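Local coordinates for protein globin III, extracellular (Lumbricus terrestris, PDB 1X9F) that probably carries oxygen on its haem as one of the globin subunits of the giant extracellular haemoglobin (erythrocruorin) of the earthworm, at residues C[7-18]-C[128-139]. Residues are numbered along the deposited sequence; the frame is centred on the assembly and turned at random.
Sequences CSEEDHRIVQKQ and LDDYDALAWKSC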
loop_
_atom_site.group_PDB
_atom_site.type_symbol
_atom_site.label_atom_id
_atom_site.label_comp_id
_atom_site.label_asym_id
_atom_site.label_seq_id
_atom_site.Cartn_x
_atom_site.Cartn_y
_atom_site.Cartn_z
ATOM N N CYS C 7 -1.891 35.091 -0.789
ATOM C CA CYS C 7 -2.461 34.454 0.392
ATOM C C CYS C 7 -3.944 34.164 0.139
ATOM O O CYS C 7 -4.833 34.615 0.869
ATOM C CB CYS C 7 -2.252 35.320 1.635
ATOM S SG CYS C 7 -2.628 34.447 3.167
ATOM N N SER C 8 -4.177 33.424 -0.940
ATOM C CA SER C 8 -5.500 33.015 -1.375
ATOM C C SER C 8 -6.180 32.113 -0.348
ATOM O O SER C 8 -5.593 31.780 0.687
ATOM C CB SER C 8 -5.373 32.265 -2.703
ATOM O OG SER C 8 -4.681 31.036 -2.518
ATOM N N GLU C 9 -7.418 31.723 -0.648
ATOM C CA GLU C 9 -8.165 30.772 0.171
ATOM C C GLU C 9 -7.348 29.525 0.488
ATOM O O GLU C 9 -7.067 29.254 1.656
ATOM C CB GLU C 9 -9.460 30.352 -0.530
ATOM C CG GLU C 9 -10.504 31.451 -0.690
ATOM C CD GLU C 9 -11.077 31.949 0.630
ATOM O OE1 GLU C 9 -11.550 33.106 0.657
ATOM O OE2 GLU C 9 -11.066 31.200 1.637
ATOM N N GLU C 10 -6.979 28.772 -0.553
ATOM C CA GLU C 10 -6.172 27.556 -0.400
ATOM C C GLU C 10 -4.837 27.850 0.288
ATOM O O GLU C 10 -4.411 27.079 1.146
ATOM C CB GLU C 10 -5.930 26.854 -1.745
ATOM C CG GLU C 10 -7.075 25.969 -2.256
ATOM C CD GLU C 10 -7.084 24.584 -1.624
ATOM O OE1 GLU C 10 -6.249 23.731 -2.018
ATOM O OE2 GLU C 10 -7.945 24.338 -0.743
ATOM N N ASP C 11 -4.191 28.964 -0.082
ATOM C CA ASP C 11 -2.931 29.403 0.550
ATOM C C ASP C 11 -3.024 29.420 2.070
ATOM O O ASP C 11 -2.228 28.767 2.752
ATOM C CB ASP C 11 -2.526 30.811 0.094
ATOM C CG ASP C 11 -1.893 30.836 -1.284
ATOM O OD1 ASP C 11 -1.894 31.921 -1.903
ATOM O OD2 ASP C 11 -1.366 29.843 -1.833
ATOM N N HIS C 12 -3.994 30.164 2.594
ATOM C CA HIS C 12 -4.105 30.300 4.040
ATOM C C HIS C 12 -4.558 29.008 4.724
ATOM O O HIS C 12 -4.248 28.783 5.890
ATOM C CB HIS C 12 -4.936 31.534 4.443
ATOM C CG HIS C 12 -6.421 31.331 4.416
ATOM N ND1 HIS C 12 -7.255 32.056 3.590
ATOM C CD2 HIS C 12 -7.225 30.520 5.145
ATOM C CE1 HIS C 12 -8.506 31.683 3.795
ATOM N NE2 HIS C 12 -8.514 30.750 4.731
ATOM N N ARG C 13 -5.268 28.161 3.986
ATOM C CA ARG C 13 -5.674 26.858 4.485
ATOM C C ARG C 13 -4.444 25.938 4.594
ATOM O O ARG C 13 -4.336 25.163 5.546
ATOM C CB ARG C 13 -6.761 26.264 3.566
ATOM C CG ARG C 13 -7.350 24.935 4.032
ATOM C CD ARG C 13 -8.137 24.158 2.957
ATOM N NE ARG C 13 -7.312 23.736 1.810
ATOM C CZ ARG C 13 -6.425 22.736 1.828
ATOM N NH1 ARG C 13 -6.213 22.033 2.936
ATOM N NH2 ARG C 13 -5.738 22.444 0.730
ATOM N N ILE C 14 -3.525 26.040 3.627
ATOM C CA ILE C 14 -2.259 25.291 3.660
ATOM C C ILE C 14 -1.424 25.745 4.858
ATOM O O ILE C 14 -0.881 24.920 5.595
ATOM C CB ILE C 14 -1.448 25.452 2.329
ATOM C CG1 ILE C 14 -2.242 24.959 1.112
ATOM C CG2 ILE C 14 -0.097 24.738 2.412
ATOM C CD1 ILE C 14 -2.454 23.450 1.038
ATOM N N VAL C 15 -1.346 27.059 5.050
ATOM C CA VAL C 15 -0.583 27.638 6.152
ATOM C C VAL C 15 -1.109 27.178 7.519
ATOM O O VAL C 15 -0.326 26.770 8.379
ATOM C CB VAL C 15 -0.511 29.192 6.035
ATOM C CG1 VAL C 15 -0.051 29.834 7.337
ATOM C CG2 VAL C 15 0.419 29.593 4.891
ATOM N N GLN C 16 -2.428 27.220 7.698
ATOM C CA GLN C 16 -3.067 26.845 8.966
ATOM C C GLN C 16 -2.868 25.383 9.330
ATOM O O GLN C 16 -2.596 25.051 10.486
ATOM C CB GLN C 16 -4.558 27.159 8.927
ATOM C CG GLN C 16 -4.842 28.638 8.952
ATOM C CD GLN C 16 -6.319 28.965 8.960
ATOM O OE1 GLN C 16 -7.104 28.400 8.194
ATOM N NE2 GLN C 16 -6.701 29.906 9.813
ATOM N N LYS C 17 -3.014 24.523 8.327
ATOM C CA LYS C 17 -2.832 23.092 8.476
ATOM C C LYS C 17 -1.385 22.793 8.845
ATOM O O LYS C 17 -1.117 21.992 9.750
ATOM C CB LYS C 17 -3.208 22.390 7.169
ATOM C CG LYS C 17 -3.138 20.875 7.229
ATOM C CD LYS C 17 -3.256 20.255 5.845
ATOM C CE LYS C 17 -4.696 20.253 5.340
ATOM N NZ LYS C 17 -4.785 19.686 3.963
ATOM N N GLN C 18 -0.455 23.451 8.160
ATOM C CA GLN C 18 0.964 23.207 8.399
ATOM C C GLN C 18 1.438 23.715 9.754
ATOM O O GLN C 18 2.206 23.041 10.439
ATOM C CB GLN C 18 1.811 23.773 7.261
ATOM C CG GLN C 18 1.730 22.915 6.013
ATOM C CD GLN C 18 2.436 23.508 4.808
ATOM O OE1 GLN C 18 2.531 22.857 3.771
ATOM N NE2 GLN C 18 2.922 24.734 4.930
ATOM N N LEU C 128 8.937 22.439 10.660
ATOM C CA LEU C 128 7.832 21.776 9.959
ATOM C C LEU C 128 8.363 20.963 8.798
ATOM O O LEU C 128 8.970 21.526 7.881
ATOM C CB LEU C 128 6.845 22.810 9.420
ATOM C CG LEU C 128 6.451 23.931 10.378
ATOM C CD1 LEU C 128 5.676 25.026 9.641
ATOM C CD2 LEU C 128 5.624 23.360 11.505
ATOM N N ASP C 129 8.153 19.651 8.813
ATOM C CA ASP C 129 8.616 18.853 7.673
ATOM C C ASP C 129 7.651 18.946 6.493
ATOM O O ASP C 129 7.860 18.319 5.452
ATOM C CB ASP C 129 8.912 17.396 8.063
ATOM C CG ASP C 129 7.686 16.649 8.570
ATOM O OD1 ASP C 129 6.548 17.160 8.451
ATOM O OD2 ASP C 129 7.774 15.521 9.108
ATOM N N ASP C 130 6.602 19.743 6.664
ATOM C CA ASP C 130 5.695 20.038 5.570
ATOM C C ASP C 130 5.523 21.551 5.440
ATOM O O ASP C 130 4.921 22.188 6.306
ATOM C CB ASP C 130 4.355 19.350 5.816
ATOM C CG ASP C 130 3.482 19.315 4.582
ATOM O OD1 ASP C 130 2.246 19.240 4.742
ATOM O OD2 ASP C 130 3.928 19.358 3.412
ATOM N N TYR C 131 6.057 22.129 4.368
ATOM C CA TYR C 131 6.129 23.581 4.271
ATOM C C TYR C 131 6.009 24.052 2.841
ATOM O O TYR C 131 6.942 23.895 2.060
ATOM C CB TYR C 131 7.457 24.073 4.868
ATOM C CG TYR C 131 7.679 25.578 4.840
ATOM C CD1 TYR C 131 7.086 26.403 5.796
ATOM C CD2 TYR C 131 8.508 26.173 3.881
ATOM C CE1 TYR C 131 7.294 27.780 5.792
ATOM C CE2 TYR C 131 8.721 27.557 3.872
ATOM C CZ TYR C 131 8.106 28.348 4.833
ATOM O OH TYR C 131 8.289 29.712 4.857
ATOM N N ASP C 132 4.865 24.628 2.491
ATOM C CA ASP C 132 4.721 25.260 1.188
ATOM C C ASP C 132 5.342 26.639 1.269
ATOM O O ASP C 132 4.774 27.544 1.890
ATOM C CB ASP C 132 3.253 25.376 0.784
ATOM C CG ASP C 132 3.086 25.853 -0.650
ATOM O OD1 ASP C 132 2.768 25.004 -1.512
ATOM O OD2 ASP C 132 3.268 27.040 -1.018
ATOM N N ALA C 133 6.505 26.806 0.649
ATOM C CA ALA C 133 7.213 28.078 0.743
ATOM C C ALA C 133 6.425 29.239 0.158
ATOM O O ALA C 133 6.471 30.343 0.697
ATOM C CB ALA C 133 8.602 27.995 0.110
ATOM N N LEU C 134 5.696 28.990 -0.928
ATOM C CA LEU C 134 4.959 30.053 -1.613
ATOM C C LEU C 134 3.779 30.566 -0.798
ATOM O O LEU C 134 3.577 31.777 -0.692
ATOM C CB LEU C 134 4.508 29.604 -3.010
ATOM C CG LEU C 134 5.639 29.344 -4.014
ATOM C CD1 LEU C 134 5.098 28.874 -5.346
ATOM C CD2 LEU C 134 6.533 30.565 -4.215
ATOM N N ALA C 135 3.018 29.643 -0.214
ATOM C CA ALA C 135 1.860 29.992 0.606
ATOM C C ALA C 135 2.256 30.750 1.876
ATOM O O ALA C 135 1.618 31.742 2.235
ATOM C CB ALA C 135 1.065 28.746 0.952
ATOM N N TRP C 136 3.305 30.281 2.548
ATOM C CA TRP C 136 3.779 30.944 3.752
ATOM C C TRP C 136 4.316 32.318 3.419
ATOM O O TRP C 136 3.989 33.283 4.102
ATOM C CB TRP C 136 4.844 30.112 4.454
ATOM C CG TRP C 136 4.254 29.087 5.342
ATOM C CD1 TRP C 136 3.937 27.808 5.010
ATOM C CD2 TRP C 136 3.883 29.250 6.714
ATOM N NE1 TRP C 136 3.401 27.156 6.094
ATOM C CE2 TRP C 136 3.354 28.020 7.153
ATOM C CE3 TRP C 136 3.946 30.312 7.622
ATOM C CZ2 TRP C 136 2.896 27.821 8.453
ATOM C CZ3 TRP C 136 3.492 30.114 8.912
ATOM C CH2 TRP C 136 2.974 28.878 9.315
ATOM N N LYS C 137 5.118 32.407 2.360
ATOM C CA LYS C 137 5.690 33.686 1.939
ATOM C C LYS C 137 4.632 34.782 1.768
ATOM O O LYS C 137 4.759 35.865 2.346
ATOM C CB LYS C 137 6.515 33.533 0.659
ATOM C CG LYS C 137 7.275 34.793 0.287
ATOM C CD LYS C 137 8.048 34.642 -1.013
ATOM C CE LYS C 137 8.684 35.968 -1.416
ATOM N NZ LYS C 137 9.459 36.610 -0.298
ATOM N N SER C 138 3.594 34.492 0.990
ATOM C CA SER C 138 2.543 35.474 0.740
ATOM C C SER C 138 1.686 35.785 1.970
ATOM O O SER C 138 1.334 36.944 2.195
ATOM C CB SER C 138 1.670 35.046 -0.441
ATOM O OG SER C 138 0.955 33.863 -0.132
ATOM N N CYS C 139 1.351 34.762 2.756
ATOM C CA CYS C 139 0.607 34.987 3.991
ATOM C C CYS C 139 1.438 35.761 5.022
ATOM O O CYS C 139 0.953 36.732 5.606
ATOM C CB CYS C 139 0.061 33.667 4.547
ATOM S SG CYS C 139 -1.249 32.984 3.492
#
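V15 lies against one face of the W136 indole, its CG1 3.6 Å from the centroid of the six-membered ring and only 7° off the normal, a CH-pi contact. With CG1 anti to the backbone N (chi1 165°), the second methyl, CG2, is turned toward the first turns of helix 133-148, where it packs on A135 CB and the sulfur of C139. Y131 CE1 touches the opposite face of the indole, so the ring is held between Y131 CE1 on one face and the V15 methyl on the other, with L124 of helix 110-127 also touching it. The extended side chain of Q18 runs past the ring in the opposite sense, its amide nearly coplanar with the indole and set at the NE1 edge. Replacing W136 with an alanine is likely to open a gap between V15 and Y131 and to leave the Q18 amide without the flat indole edge beside it.

Farther along, I14 CG2 meets D132 CB at 3.8 Å, and A135 CB lies 3.8 Å from D11 O, a small side chain compatible with the 8.6 Å approach of the axes of helices 9-18 and 133-139. Both helices are capped close to this crossing: D132 OD2 accepts from A135 N at 2.7 Å, on the anti side of the carboxylate, while S8 and D11 form a capping box. D132 OD2 also pairs with a basic side chain of another protein chain. Beyond the cap, C7 SG and C139 SG are joined by a disulfide with chi3 94°, and C7 N gives S138 OG a weak bond of 3.2 Å. This near-perpendicular meeting of the N-terminal helix with the C-terminal helix is the A/H helix packing of the globin fold, here locked covalently by the disulfide.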